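PDB 4OC9: putative O-acetylhomoserine (Thiol)-lyase, which probably uses pyridoxal 5'-phosphate to transfer the aminocarboxypropyl group of O-acetylhomoserine to a sulfur acceptor, as in other trans-sulfuration enzymes. Local coordinates for residues 67-72 with 216-221; 128-133 with 147-152; 136-141 with 168-173; 162-167 with 188-193. One frame throughout, in Å; residues are numbered along the deposited sequence.

Contact 1 (67-72 with 216-221)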
loop_
_atom_site.group_PDB
_atom_site.type_symbol
_atom_site.label_atom_id
_atom_site.label_comp_id
_atom_site.label_asym_id
_atom_site.label_seq_id
_atom_site.Cartn_x
_atom_site.Cartn_y
_atom_site.Cartn_z
ATOM N N GLN D 67 20.273 -5.673 -1.077
ATOM C CA GLN D 67 21.167 -6.799 -1.250
ATOM C C GLN D 67 20.938 -7.509 -2.592
ATOM O O GLN D 67 21.894 -7.904 -3.261
ATOM C CB GLN D 67 21.068 -7.755 -0.057
ATOM C CG GLN D 67 22.185 -8.784 -0.051
ATOM C CD GLN D 67 23.544 -8.127 0.107
ATOM O OE1 GLN D 67 23.791 -7.362 1.067
ATOM N NE2 GLN D 67 24.451 -8.449 -0.799
ATOM N N ARG D 68 19.694 -7.679 -2.981
ATOM C CA ARG D 68 19.434 -8.313 -4.262
ATOM C C ARG D 68 19.968 -7.462 -5.398
ATOM O O ARG D 68 20.510 -8.004 -6.361
ATOM C CB ARG D 68 17.965 -8.642 -4.510
ATOM C CG ARG D 68 17.435 -9.780 -3.653
ATOM C CD ARG D 68 16.017 -10.125 -4.048
ATOM N NE ARG D 68 15.472 -11.161 -3.176
ATOM C CZ ARG D 68 14.214 -11.562 -3.189
ATOM N NH1 ARG D 68 13.342 -10.988 -3.990
ATOM N NH2 ARG D 68 13.805 -12.499 -2.352
ATOM N N LEU D 69 19.761 -6.155 -5.339
ATOM C CA LEU D 69 20.290 -5.287 -6.404
ATOM C C LEU D 69 21.809 -5.439 -6.473
ATOM O O LEU D 69 22.386 -5.444 -7.569
ATOM C CB LEU D 69 19.920 -3.826 -6.200
ATOM C CG LEU D 69 18.489 -3.395 -6.495
ATOM C CD1 LEU D 69 18.190 -2.049 -5.878
ATOM C CD2 LEU D 69 18.281 -3.379 -7.990
ATOM N N ALA D 70 22.445 -5.566 -5.311
ATOM C CA ALA D 70 23.888 -5.756 -5.271
ATOM C C ALA D 70 24.258 -7.117 -5.883
ATOM O O ALA D 70 25.244 -7.238 -6.596
ATOM C CB ALA D 70 24.415 -5.678 -3.841
ATOM N N ASN D 71 23.486 -8.123 -5.559
ATOM C CA ASN D 71 23.718 -9.465 -6.075
ATOM C C ASN D 71 23.586 -9.534 -7.579
ATOM O O ASN D 71 24.437 -10.124 -8.227
ATOM C CB ASN D 71 22.778 -10.488 -5.419
ATOM C CG ASN D 71 23.056 -10.645 -3.948
ATOM O OD1 ASN D 71 23.994 -10.073 -3.435
ATOM N ND2 ASN D 71 22.215 -11.388 -3.255
ATOM N N VAL D 72 22.553 -8.918 -8.141
ATOM C CA VAL D 72 22.402 -8.961 -9.605
ATOM C C VAL D 72 23.517 -8.190 -10.299
ATOM O O VAL D 72 23.890 -8.544 -11.386
ATOM C CB VAL D 72 21.006 -8.547 -10.144
ATOM C CG1 VAL D 72 19.965 -9.474 -9.559
ATOM C CG2 VAL D 72 20.662 -7.112 -9.808
ATOM N N GLY D 216 12.095 5.694 -6.796
ATOM C CA GLY D 216 13.167 5.138 -5.966
ATOM C C GLY D 216 14.550 5.136 -6.604
ATOM O O GLY D 216 14.701 5.258 -7.796
ATOM N N GLY D 217 15.568 5.012 -5.764
ATOM C CA GLY D 217 16.947 4.969 -6.213
ATOM C C GLY D 217 17.809 4.028 -5.391
ATOM O O GLY D 217 17.392 3.533 -4.345
ATOM N N ALA D 218 18.999 3.739 -5.891
ATOM C CA ALA D 218 19.910 2.875 -5.161
ATOM C C ALA D 218 21.372 3.191 -5.418
ATOM O O ALA D 218 21.745 3.591 -6.525
ATOM C CB ALA D 218 19.658 1.435 -5.519
ATOM N N LEU D 219 22.192 2.988 -4.385
ATOM C CA LEU D 219 23.643 3.176 -4.508
ATOM C C LEU D 219 24.203 1.801 -4.213
ATOM O O LEU D 219 23.942 1.232 -3.150
ATOM C CB LEU D 219 24.282 4.160 -3.525
ATOM C CG LEU D 219 23.827 5.609 -3.479
ATOM C CD1 LEU D 219 22.496 5.646 -2.723
ATOM C CD2 LEU D 219 24.843 6.466 -2.738
ATOM N N ILE D 220 25.000 1.296 -5.131
ATOM C CA ILE D 220 25.598 -0.014 -4.985
ATOM C C ILE D 220 27.116 0.074 -5.043
ATOM O O ILE D 220 27.681 0.760 -5.912
ATOM C CB ILE D 220 25.113 -0.914 -6.113
ATOM C CG1 ILE D 220 23.585 -0.910 -6.144
ATOM C CG2 ILE D 220 25.658 -2.318 -5.935
ATOM C CD1 ILE D 220 23.009 -1.700 -7.290
ATOM N N GLU D 221 27.797 -0.621 -4.133
ATOM C CA GLU D 221 29.260 -0.564 -4.143
ATOM C C GLU D 221 29.852 -1.919 -4.512
ATOM O O GLU D 221 29.295 -2.995 -4.199
ATOM C CB GLU D 221 29.839 -0.106 -2.803
ATOM C CG GLU D 221 29.867 -1.126 -1.663
ATOM C CD GLU D 221 30.477 -0.535 -0.381
ATOM O OE1 GLU D 221 31.621 -0.918 -0.047
ATOM O OE2 GLU D 221 29.887 0.390 0.225
#

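Contact 2 (128-133 with 147-152)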
loop_
_atom_site.group_PDB
_atom_site.type_symbol
_atom_site.label_atom_id
_atom_site.label_comp_id
_atom_site.label_asym_id
_atom_site.label_seq_id
_atom_site.Cartn_x
_atom_site.Cartn_y
_atom_site.Cartn_z
ATOM N N ARG D 128 33.205 19.793 -12.940
ATOM C CA ARG D 128 34.041 19.895 -14.140
ATOM C C ARG D 128 33.614 18.881 -15.195
ATOM O O ARG D 128 33.862 17.699 -15.058
ATOM C CB ARG D 128 35.524 19.679 -13.800
ATOM C CG ARG D 128 36.076 20.700 -12.814
ATOM C CD ARG D 128 37.524 20.416 -12.478
ATOM N NE ARG D 128 38.035 21.348 -11.469
ATOM C CZ ARG D 128 39.256 21.288 -10.951
ATOM N NH1 ARG D 128 40.108 20.337 -11.334
ATOM N NH2 ARG D 128 39.625 22.168 -10.038
ATOM N N GLU D 129 32.999 19.399 -16.250
ATOM C CA GLU D 129 32.526 18.639 -17.373
ATOM C C GLU D 129 33.649 17.987 -18.196
ATOM O O GLU D 129 34.784 18.474 -18.227
ATOM C CB GLU D 129 31.813 19.593 -18.323
ATOM C CG GLU D 129 31.123 18.960 -19.525
ATOM C CD GLU D 129 30.623 20.001 -20.524
ATOM O OE1 GLU D 129 29.737 19.723 -21.379
ATOM O OE2 GLU D 129 31.125 21.131 -20.456
ATOM N N PHE D 130 33.353 16.843 -18.816
ATOM C CA PHE D 130 34.350 16.176 -19.667
ATOM C C PHE D 130 33.536 15.487 -20.745
ATOM O O PHE D 130 32.336 15.234 -20.567
ATOM C CB PHE D 130 35.309 15.204 -18.949
ATOM C CG PHE D 130 34.681 13.906 -18.510
ATOM C CD1 PHE D 130 34.092 13.785 -17.276
ATOM C CD2 PHE D 130 34.737 12.785 -19.342
ATOM C CE1 PHE D 130 33.547 12.581 -16.880
ATOM C CE2 PHE D 130 34.210 11.577 -18.947
ATOM C CZ PHE D 130 33.599 11.477 -17.714
ATOM N N ASP D 131 34.192 15.211 -21.865
ATOM C CA ASP D 131 33.563 14.574 -22.993
ATOM C C ASP D 131 33.859 13.060 -22.981
ATOM O O ASP D 131 35.030 12.655 -23.091
ATOM C CB ASP D 131 34.105 15.233 -24.272
ATOM C CG ASP D 131 33.463 14.699 -25.565
ATOM O OD1 ASP D 131 32.521 13.859 -25.552
ATOM O OD2 ASP D 131 33.928 15.155 -26.629
ATOM N N ILE D 132 32.818 12.235 -22.860
ATOM C CA ILE D 132 33.027 10.779 -22.851
ATOM C C ILE D 132 33.598 10.288 -24.167
ATOM O O ILE D 132 34.137 9.189 -24.223
ATOM C CB ILE D 132 31.777 9.900 -22.654
ATOM C CG1 ILE D 132 30.701 10.414 -23.583
ATOM C CG2 ILE D 132 31.274 9.939 -21.246
ATOM C CD1 ILE D 132 29.766 9.308 -23.970
ATOM N N ASP D 133 33.402 11.048 -25.239
ATOM C CA ASP D 133 33.915 10.668 -26.560
ATOM C C ASP D 133 35.373 11.041 -26.778
ATOM O O ASP D 133 35.965 10.627 -27.746
ATOM C CB ASP D 133 33.055 11.287 -27.660
ATOM C CG ASP D 133 31.663 10.670 -27.740
ATOM O OD1 ASP D 133 31.532 9.470 -27.446
ATOM O OD2 ASP D 133 30.717 11.370 -28.176
ATOM N N LYS D 147 37.213 14.295 -6.495
ATOM C CA LYS D 147 36.798 13.119 -5.699
ATOM C C LYS D 147 35.935 12.051 -6.395
ATOM O O LYS D 147 35.733 10.964 -5.849
ATOM C CB LYS D 147 36.026 13.618 -4.494
ATOM C CG LYS D 147 36.760 14.680 -3.720
ATOM C CD LYS D 147 38.148 14.240 -3.304
ATOM C CE LYS D 147 38.754 15.275 -2.377
ATOM N NZ LYS D 147 40.153 14.905 -2.096
ATOM N N ALA D 148 35.406 12.368 -7.575
ATOM C CA ALA D 148 34.577 11.405 -8.291
ATOM C C ALA D 148 34.513 11.684 -9.789
ATOM O O ALA D 148 34.665 12.827 -10.242
ATOM C CB ALA D 148 33.172 11.381 -7.712
ATOM N N ILE D 149 34.334 10.600 -10.534
ATOM C CA ILE D 149 34.220 10.606 -12.000
ATOM C C ILE D 149 32.840 9.983 -12.267
ATOM O O ILE D 149 32.638 8.786 -12.019
ATOM C CB ILE D 149 35.341 9.829 -12.659
ATOM C CG1 ILE D 149 36.683 10.541 -12.375
ATOM C CG2 ILE D 149 35.080 9.767 -14.144
ATOM C CD1 ILE D 149 37.919 9.825 -12.878
ATOM N N PHE D 150 31.904 10.826 -12.722
ATOM C CA PHE D 150 30.538 10.420 -12.956
ATOM C C PHE D 150 30.125 10.353 -14.396
ATOM O O PHE D 150 30.388 11.276 -15.158
ATOM C CB PHE D 150 29.609 11.408 -12.260
ATOM C CG PHE D 150 28.163 10.992 -12.275
ATOM C CD1 PHE D 150 27.342 11.316 -13.340
ATOM C CD2 PHE D 150 27.627 10.285 -11.211
ATOM C CE1 PHE D 150 26.026 10.914 -13.359
ATOM C CE2 PHE D 150 26.302 9.884 -11.230
ATOM C CZ PHE D 150 25.506 10.196 -12.310
ATOM N N PHE D 151 29.460 9.254 -14.747
ATOM C CA PHE D 151 28.993 9.055 -16.110
ATOM C C PHE D 151 27.887 8.008 -16.158
ATOM O O PHE D 151 27.634 7.299 -15.172
ATOM C CB PHE D 151 30.125 8.557 -16.994
ATOM C CG PHE D 151 30.601 7.186 -16.639
ATOM C CD1 PHE D 151 31.508 7.001 -15.628
ATOM C CD2 PHE D 151 30.186 6.094 -17.351
ATOM C CE1 PHE D 151 31.982 5.738 -15.325
ATOM C CE2 PHE D 151 30.648 4.819 -17.052
ATOM C CZ PHE D 151 31.545 4.639 -16.027
ATOM N N GLU D 152 27.233 7.924 -17.304
ATOM C CA GLU D 152 26.166 6.958 -17.518
ATOM C C GLU D 152 26.678 5.881 -18.484
ATOM O O GLU D 152 27.490 6.161 -19.386
ATOM C CB GLU D 152 24.908 7.625 -18.044
ATOM C CG GLU D 152 24.235 8.525 -17.028
ATOM C CD GLU D 152 22.999 9.267 -17.531
ATOM O OE1 GLU D 152 22.569 9.014 -18.669
ATOM O OE2 GLU D 152 22.498 10.146 -16.789
#

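Contact 3 (136-141 with 168-173)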
loop_
_atom_site.group_PDB
_atom_site.type_symbol
_atom_site.label_atom_id
_atom_site.label_comp_id
_atom_site.label_asym_id
_atom_site.label_seq_id
_atom_site.Cartn_x
_atom_site.Cartn_y
_atom_site.Cartn_z
ATOM N N ASP D 136 40.794 12.291 -23.219
ATOM C CA ASP D 136 41.925 13.119 -22.814
ATOM C C ASP D 136 41.324 14.305 -22.035
ATOM O O ASP D 136 41.966 14.831 -21.116
ATOM C CB ASP D 136 42.748 13.654 -24.003
ATOM C CG ASP D 136 43.483 12.567 -24.767
ATOM O OD1 ASP D 136 43.691 11.454 -24.215
ATOM O OD2 ASP D 136 43.891 12.842 -25.920
ATOM N N SER D 137 40.094 14.709 -22.393
ATOM C CA SER D 137 39.415 15.823 -21.725
ATOM C C SER D 137 39.183 15.519 -20.237
ATOM O O SER D 137 39.003 16.437 -19.433
ATOM C CB SER D 137 38.084 16.170 -22.386
ATOM O OG SER D 137 37.149 15.100 -22.284
ATOM N N LEU D 138 39.154 14.240 -19.877
ATOM C CA LEU D 138 38.975 13.850 -18.486
ATOM C C LEU D 138 40.278 14.074 -17.707
ATOM O O LEU D 138 40.250 14.666 -16.617
ATOM C CB LEU D 138 38.485 12.408 -18.365
ATOM C CG LEU D 138 38.340 11.831 -16.957
ATOM C CD1 LEU D 138 37.532 12.714 -16.015
ATOM C CD2 LEU D 138 37.739 10.436 -17.047
ATOM N N GLU D 139 41.405 13.605 -18.245
ATOM C CA GLU D 139 42.738 13.793 -17.593
ATOM C C GLU D 139 42.958 15.255 -17.265
ATOM O O GLU D 139 43.440 15.620 -16.209
ATOM C CB GLU D 139 43.842 13.417 -18.552
ATOM C CG GLU D 139 43.939 11.961 -18.925
ATOM C CD GLU D 139 44.685 11.050 -17.954
ATOM O OE1 GLU D 139 44.911 11.488 -16.828
ATOM O OE2 GLU D 139 45.056 9.886 -18.337
ATOM N N LYS D 140 42.623 16.077 -18.242
ATOM C CA LYS D 140 42.737 17.520 -18.165
ATOM C C LYS D 140 42.073 18.201 -16.968
ATOM O O LYS D 140 42.664 19.085 -16.369
ATOM C CB LYS D 140 42.148 18.099 -19.446
ATOM C CG LYS D 140 42.184 19.621 -19.555
ATOM C CD LYS D 140 41.616 20.094 -20.886
ATOM C CE LYS D 140 41.694 21.608 -21.012
ATOM N NZ LYS D 140 41.175 22.083 -22.325
ATOM N N VAL D 141 40.851 17.798 -16.626
ATOM C CA VAL D 141 40.151 18.419 -15.502
ATOM C C VAL D 141 40.454 17.809 -14.136
ATOM O O VAL D 141 40.006 18.335 -13.109
ATOM C CB VAL D 141 38.630 18.472 -15.728
ATOM C CG1 VAL D 141 38.313 19.362 -16.929
ATOM C CG2 VAL D 141 38.027 17.068 -15.870
ATOM N N ASN D 168 37.922 3.637 -16.476
ATOM C CA ASN D 168 38.469 2.903 -15.363
ATOM C C ASN D 168 39.980 3.077 -15.258
ATOM O O ASN D 168 40.506 3.302 -14.169
ATOM C CB ASN D 168 38.233 1.426 -15.537
ATOM C CG ASN D 168 38.678 0.640 -14.338
ATOM O OD1 ASN D 168 38.363 1.002 -13.198
ATOM N ND2 ASN D 168 39.386 -0.467 -14.571
ATOM N N GLN D 169 40.678 2.943 -16.380
ATOM C CA GLN D 169 42.140 3.119 -16.389
ATOM C C GLN D 169 42.544 4.420 -15.760
ATOM O O GLN D 169 43.373 4.459 -14.866
ATOM C CB GLN D 169 42.724 3.096 -17.801
ATOM C CG GLN D 169 42.818 1.766 -18.536
ATOM C CD GLN D 169 43.152 1.971 -20.013
ATOM O OE1 GLN D 169 43.167 3.097 -20.511
ATOM N NE2 GLN D 169 43.376 0.870 -20.725
ATOM N N ILE D 170 41.963 5.489 -16.263
ATOM C CA ILE D 170 42.231 6.820 -15.778
ATOM C C ILE D 170 41.887 6.963 -14.310
ATOM O O ILE D 170 42.659 7.552 -13.538
ATOM C CB ILE D 170 41.427 7.863 -16.586
ATOM C CG1 ILE D 170 41.909 7.863 -18.066
ATOM C CG2 ILE D 170 41.607 9.245 -15.985
ATOM C CD1 ILE D 170 41.150 8.788 -18.994
ATOM N N ALA D 171 40.729 6.441 -13.930
ATOM C CA ALA D 171 40.273 6.520 -12.552
ATOM C C ALA D 171 41.178 5.742 -11.615
ATOM O O ALA D 171 41.544 6.248 -10.564
ATOM C CB ALA D 171 38.856 6.007 -12.442
ATOM N N LYS D 172 41.549 4.530 -11.997
ATOM C CA LYS D 172 42.419 3.722 -11.154
ATOM C C LYS D 172 43.812 4.325 -11.003
ATOM O O LYS D 172 44.423 4.246 -9.933
ATOM C CB LYS D 172 42.437 2.213 -11.544
ATOM C CG LYS D 172 41.092 1.551 -11.212
ATOM C CD LYS D 172 41.130 0.021 -11.268
ATOM C CE LYS D 172 39.789 -0.652 -11.028
ATOM N NZ LYS D 172 38.949 -0.250 -9.868
ATOM N N LYS D 173 44.292 4.972 -12.055
ATOM C CA LYS D 173 45.598 5.563 -12.033
ATOM C C LYS D 173 45.671 6.640 -10.940
ATOM O O LYS D 173 46.574 6.624 -10.115
ATOM C CB LYS D 173 45.916 6.183 -13.390
ATOM C CG LYS D 173 47.359 6.632 -13.516
ATOM C CD LYS D 173 47.635 7.344 -14.822
ATOM C CE LYS D 173 46.931 8.695 -14.882
ATOM N NZ LYS D 173 47.268 9.344 -16.175
#

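Contact 4 (162-167 with 188-193)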
loop_
_atom_site.group_PDB
_atom_site.type_symbol
_atom_site.label_atom_id
_atom_site.label_comp_id
_atom_site.label_asym_id
_atom_site.label_seq_id
_atom_site.Cartn_x
_atom_site.Cartn_y
_atom_site.Cartn_z
ATOM N N ALA D 162 29.444 4.757 -22.983
ATOM C CA ALA D 162 30.755 5.089 -22.435
ATOM C C ALA D 162 31.724 3.920 -22.560
ATOM O O ALA D 162 31.343 2.762 -22.331
ATOM C CB ALA D 162 30.606 5.472 -20.966
ATOM N N ASP D 163 32.972 4.214 -22.900
ATOM C CA ASP D 163 33.988 3.188 -23.017
ATOM C C ASP D 163 34.495 3.057 -21.578
ATOM O O ASP D 163 35.491 3.655 -21.164
ATOM C CB ASP D 163 35.084 3.579 -24.006
ATOM C CG ASP D 163 36.026 2.431 -24.312
ATOM O OD1 ASP D 163 36.079 1.443 -23.537
ATOM O OD2 ASP D 163 36.739 2.516 -25.346
ATOM N N ILE D 164 33.799 2.218 -20.837
ATOM C CA ILE D 164 34.079 1.995 -19.423
ATOM C C ILE D 164 35.523 1.641 -19.083
ATOM O O ILE D 164 36.090 2.272 -18.193
ATOM C CB ILE D 164 33.114 0.978 -18.812
ATOM C CG1 ILE D 164 31.666 1.418 -19.047
ATOM C CG2 ILE D 164 33.385 0.858 -17.322
ATOM C CD1 ILE D 164 30.621 0.419 -18.579
ATOM N N GLU D 165 36.104 0.657 -19.766
ATOM C CA GLU D 165 37.506 0.261 -19.503
ATOM C C GLU D 165 38.506 1.436 -19.501
ATOM O O GLU D 165 39.415 1.462 -18.679
ATOM C CB GLU D 165 38.017 -0.762 -20.503
ATOM C CG GLU D 165 37.331 -2.104 -20.442
ATOM C CD GLU D 165 37.908 -3.071 -21.452
ATOM O OE1 GLU D 165 38.911 -2.700 -22.127
ATOM O OE2 GLU D 165 37.363 -4.188 -21.569
ATOM N N LYS D 166 38.320 2.375 -20.426
ATOM C CA LYS D 166 39.192 3.540 -20.526
ATOM C C LYS D 166 38.955 4.518 -19.426
ATOM O O LYS D 166 39.887 5.189 -18.998
ATOM C CB LYS D 166 39.055 4.203 -21.881
ATOM C CG LYS D 166 39.535 3.295 -22.982
ATOM C CD LYS D 166 39.490 3.962 -24.336
ATOM C CE LYS D 166 40.004 2.984 -25.388
ATOM N NZ LYS D 166 39.984 3.564 -26.756
ATOM N N ILE D 167 37.713 4.636 -18.963
ATOM C CA ILE D 167 37.420 5.537 -17.866
ATOM C C ILE D 167 38.060 4.942 -16.612
ATOM O O ILE D 167 38.666 5.641 -15.798
ATOM C CB ILE D 167 35.925 5.729 -17.661
ATOM C CG1 ILE D 167 35.354 6.506 -18.836
ATOM C CG2 ILE D 167 35.653 6.547 -16.405
ATOM C CD1 ILE D 167 33.846 6.711 -18.801
ATOM N N PHE D 188 20.852 -6.284 -16.118
ATOM C CA PHE D 188 20.712 -7.437 -16.992
ATOM C C PHE D 188 21.296 -7.286 -18.367
ATOM O O PHE D 188 21.459 -8.283 -19.055
ATOM C CB PHE D 188 19.262 -7.908 -17.080
ATOM C CG PHE D 188 18.743 -8.413 -15.786
ATOM C CD1 PHE D 188 18.892 -9.731 -15.457
ATOM C CD2 PHE D 188 18.134 -7.543 -14.886
ATOM C CE1 PHE D 188 18.436 -10.191 -14.247
ATOM C CE2 PHE D 188 17.661 -7.994 -13.678
ATOM C CZ PHE D 188 17.812 -9.328 -13.360
ATOM N N LEU D 189 21.603 -6.076 -18.791
ATOM C CA LEU D 189 22.207 -5.908 -20.111
ATOM C C LEU D 189 23.655 -5.500 -20.014
ATOM O O LEU D 189 24.412 -5.694 -20.937
ATOM C CB LEU D 189 21.432 -4.879 -20.925
ATOM C CG LEU D 189 19.934 -5.241 -21.081
ATOM C CD1 LEU D 189 19.234 -4.210 -21.953
ATOM C CD2 LEU D 189 19.774 -6.627 -21.687
ATOM N N LEU D 190 24.046 -4.965 -18.863
ATOM C CA LEU D 190 25.390 -4.506 -18.649
ATOM C C LEU D 190 25.782 -4.534 -17.179
ATOM O O LEU D 190 25.008 -4.114 -16.310
ATOM C CB LEU D 190 25.508 -3.078 -19.188
ATOM C CG LEU D 190 26.878 -2.432 -19.073
ATOM C CD1 LEU D 190 27.893 -3.247 -19.851
ATOM C CD2 LEU D 190 26.826 -1.047 -19.644
ATOM N N GLN D 191 27.009 -4.969 -16.902
ATOM C CA GLN D 191 27.497 -5.062 -15.528
ATOM C C GLN D 191 28.730 -4.190 -15.345
ATOM O O GLN D 191 29.841 -4.664 -15.448
ATOM C CB GLN D 191 27.861 -6.507 -15.201
ATOM C CG GLN D 191 26.791 -7.564 -15.455
ATOM C CD GLN D 191 26.597 -7.965 -16.941
ATOM O OE1 GLN D 191 27.530 -7.932 -17.766
ATOM N NE2 GLN D 191 25.372 -8.387 -17.263
ATOM N N PRO D 192 28.542 -2.904 -15.064
ATOM C CA PRO D 192 29.711 -2.038 -14.926
ATOM C C PRO D 192 30.786 -2.540 -13.974
ATOM O O PRO D 192 31.980 -2.287 -14.220
ATOM C CB PRO D 192 29.122 -0.724 -14.442
ATOM C CG PRO D 192 27.733 -0.729 -14.985
ATOM C CD PRO D 192 27.282 -2.159 -14.906
ATOM N N PHE D 193 30.423 -3.238 -12.912
ATOM C CA PHE D 193 31.461 -3.735 -12.002
ATOM C C PHE D 193 32.489 -4.625 -12.691
ATOM O O PHE D 193 33.661 -4.648 -12.294
ATOM C CB PHE D 193 30.933 -4.434 -10.752
ATOM C CG PHE D 193 30.116 -3.548 -9.877
ATOM C CD1 PHE D 193 30.596 -2.298 -9.511
ATOM C CD2 PHE D 193 28.984 -4.035 -9.250
ATOM C CE1 PHE D 193 29.889 -1.488 -8.661
ATOM C CE2 PHE D 193 28.289 -3.235 -8.355
ATOM C CZ PHE D 193 28.737 -1.961 -8.064
#

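Contact 1 (67-72 with 216-221)
Ala70 of helix 67-72 and Ile220 of strand 217-221 bring the two backbones closest, CA to CA 6.0 Å, where the short axes pass 8.7 Å apart at a crossing angle of -52°. No hydrogen bond links the segments, and the contact is wholly apolar. Ile220 and Ala218, two residues apart on the strand, both turn their CB toward the helix and meet Leu69 and Ala70. The two branches of Ile220 rest on neighbouring residues of the helix. Ile220 CG2 lies over Ala70, 3.9 Å from Ala70 CA and close to its methyl. Ile220 CD1 comes 3.9 Å from Leu69 CB and touches the Leu69 carbonyl oxygen. Leu69 aims farther along the strand, and Leu69 CD1 meets Ala218 CB at 3.8 Å. With CG of Leu69 beside its own backbone N (chi1 -75°), the branched end extends past Ile220 to the small alanine. Leu204 and Leu286, the latter on helix 276-309, also pack on Leu69. Strand 217-221 is hydrogen-bonded through its backbone to Ile79 and Val81 on one flank and to Ile200 and His202 on the other. An antiparallel strand set into an otherwise parallel sheet, with a helix laid across its face, is characteristic of the large domain of fold type I pyridoxal phosphate enzymes.

Contact 2 (128-133 with 147-152)
The ring of Phe130 reaches across a whole intervening strand to touch Ile149 and Phe150: strands 126-130 and 146-152 belong to one sheet but are not neighbours in it, and strand 101-105 runs between them. The nearest CA atoms, those of Phe130 and Ile149, are accordingly 9.5 Å apart, and the far end of the ring makes the contact. Phe130 CE1 lies 3.8 Å from the carbonyl oxygen Phe150 O. The same ring atom, Phe130 CE1, is 4.2 Å from the side-chain methyl Ile149 CG2. Phe130 holds CG between its backbone N and its carbonyl carbon (chi1 73°), which swings the ring over the sheet toward the inner strand. Leu138 of helix 136-141 packs on the same ring. Ile149 is covered in turn by Ile167 and Ala171 of helix 164-174, which buries this face. Phe150 takes part through its backbone oxygen, while the end of its own side chain leads away.

Directly after Phe130 the chain leaves the sheet in an Asx turn. Asp131 OD1 accepts the backbone N-H of Asp133 at 3.0 Å with an N-H...O angle of 153°, the donor standing above the carboxylate plane. The backbone N of Asp131 is bonded to Ser137 OG, which ties the turn to the following helix. Parallel strands joined through a helix, with a third strand lying between them, form a beta-alpha-beta crossover, here at the outer edge of the three-layer alpha-beta-alpha domain of fold type I enzymes.

Contact 3 (136-141 with 168-173)
Leu138 and Glu139 meet Ile170 and Lys173 where two helices lie side by side on one face of the central sheet, as expected of consecutive crossover helices in an alpha-beta-alpha domain. The short axes run nearly parallel, 20° apart in direction, with a closest approach of 10.6 Å. This spacing is bridged by side chains, Ile170 being the main one.

Ile170 points its CB at helix 136-141 and enters between Leu138 and Glu139. Ile170 CG2 meets Leu138 CD2 at 4.2 Å on the buried, sheet-facing side, where Leu138 also packs on Ile149. The same methyl forms a floor beneath the carboxylate, Ile170 CG2 lying 4.1 Å from Glu139 CD. Ile170 CG1 flanks the group, 3.8 Å from Glu139 OE2. Leu135 and Ile142 complete the surroundings of Ile170.

Toward the solvent the contact becomes ionic. The Glu139 CB does not aim at the other helix, but the bend at chi2 (-83°) brings the carboxylate over. Lys173, bent at its third torsion, arrives at about a right angle to the glutamate. The ammonium sits near both oxygens, though unevenly: Lys173 NZ to Glu139 OE1 is a weak bond of 3.3 Å. The strongest polar partner of Glu139 is His174, whose NE2 is hydrogen-bonded to OE1. Together these bonds should hold the carboxylate's rotation. The lysine ammonium probably favours the charged form of the glutamate. The stronger half of the salt bridge joins Lys173 NZ to Glu139 OE2 at 3.1 Å, meeting that oxygen on its syn side, 19° out of the carboxylate plane.

Contact 4 (162-167 with 188-193)
Ile164 packs on Leu190 and Pro192 where a beta-alpha-beta unit of the alpha-beta-alpha domain, made of strand 146-152, helix 164-174 and strand 177-181, brings the N-terminal end of its helix against the loop that follows its second strand. The contact is small, buried and apolar. Ile164, in the first turn of the helix, turns its CB toward the loop, and its outermost methyl does the touching. Ile164 CD1 lies 4.2 Å from Leu190 CD2, and the same methyl carbon, Ile164 CD1, is 4.5 Å from Pro192 CA. An extended chi2 of 175° carries this methyl away from the helix to the loop. Leu190 directs its CB back toward the helix, whereas Pro192 offers its backbone carbon at the point where the loop enters a 3-10 turn.

Tyr333, on helix 327-333, packs on both Ile164 and Leu190 and so borders the contact. Its hydroxyl is hydrogen-bonded to Asp163 OD1 and to the backbone N of Glu165, which ties that helix to the start of helix 164-174. Phe151 of strand 146-152 lies against Ile164 from the sheet, and His195, farther along the loop, touches it as well. Asn182 ND2 is hydrogen-bonded to Leu190 O. The contact thus lies between strand 146-152 and helix 327-333.

Contacts 2, 3 and 4 all lie within the chain loop closed by contact 1. Contacts 2 and 3 have centres about 9 Å apart and alternate along the sequence, running through strand 126-130, helix 136-141, strand 146-152 and helix 164-174; a probable hydrogen bond from Arg128 NH1 to Val141 O joins them. Contacts 3 and 4 use successive parts of helix 164-174, with centres about 15 Å apart. Contact 1 reaches the same sheet as contact 2, yet their centres are about 22 Å apart. Contact 4 touches contact 1 through Phe193, whose ring packs on the backbone of Ile220 and Glu221. Together they run along the central sheet of the domain that carries Lys206, the predicted cofactor-bearing lysine, from its antiparallel strand 217-221 to the outer strand 126-130.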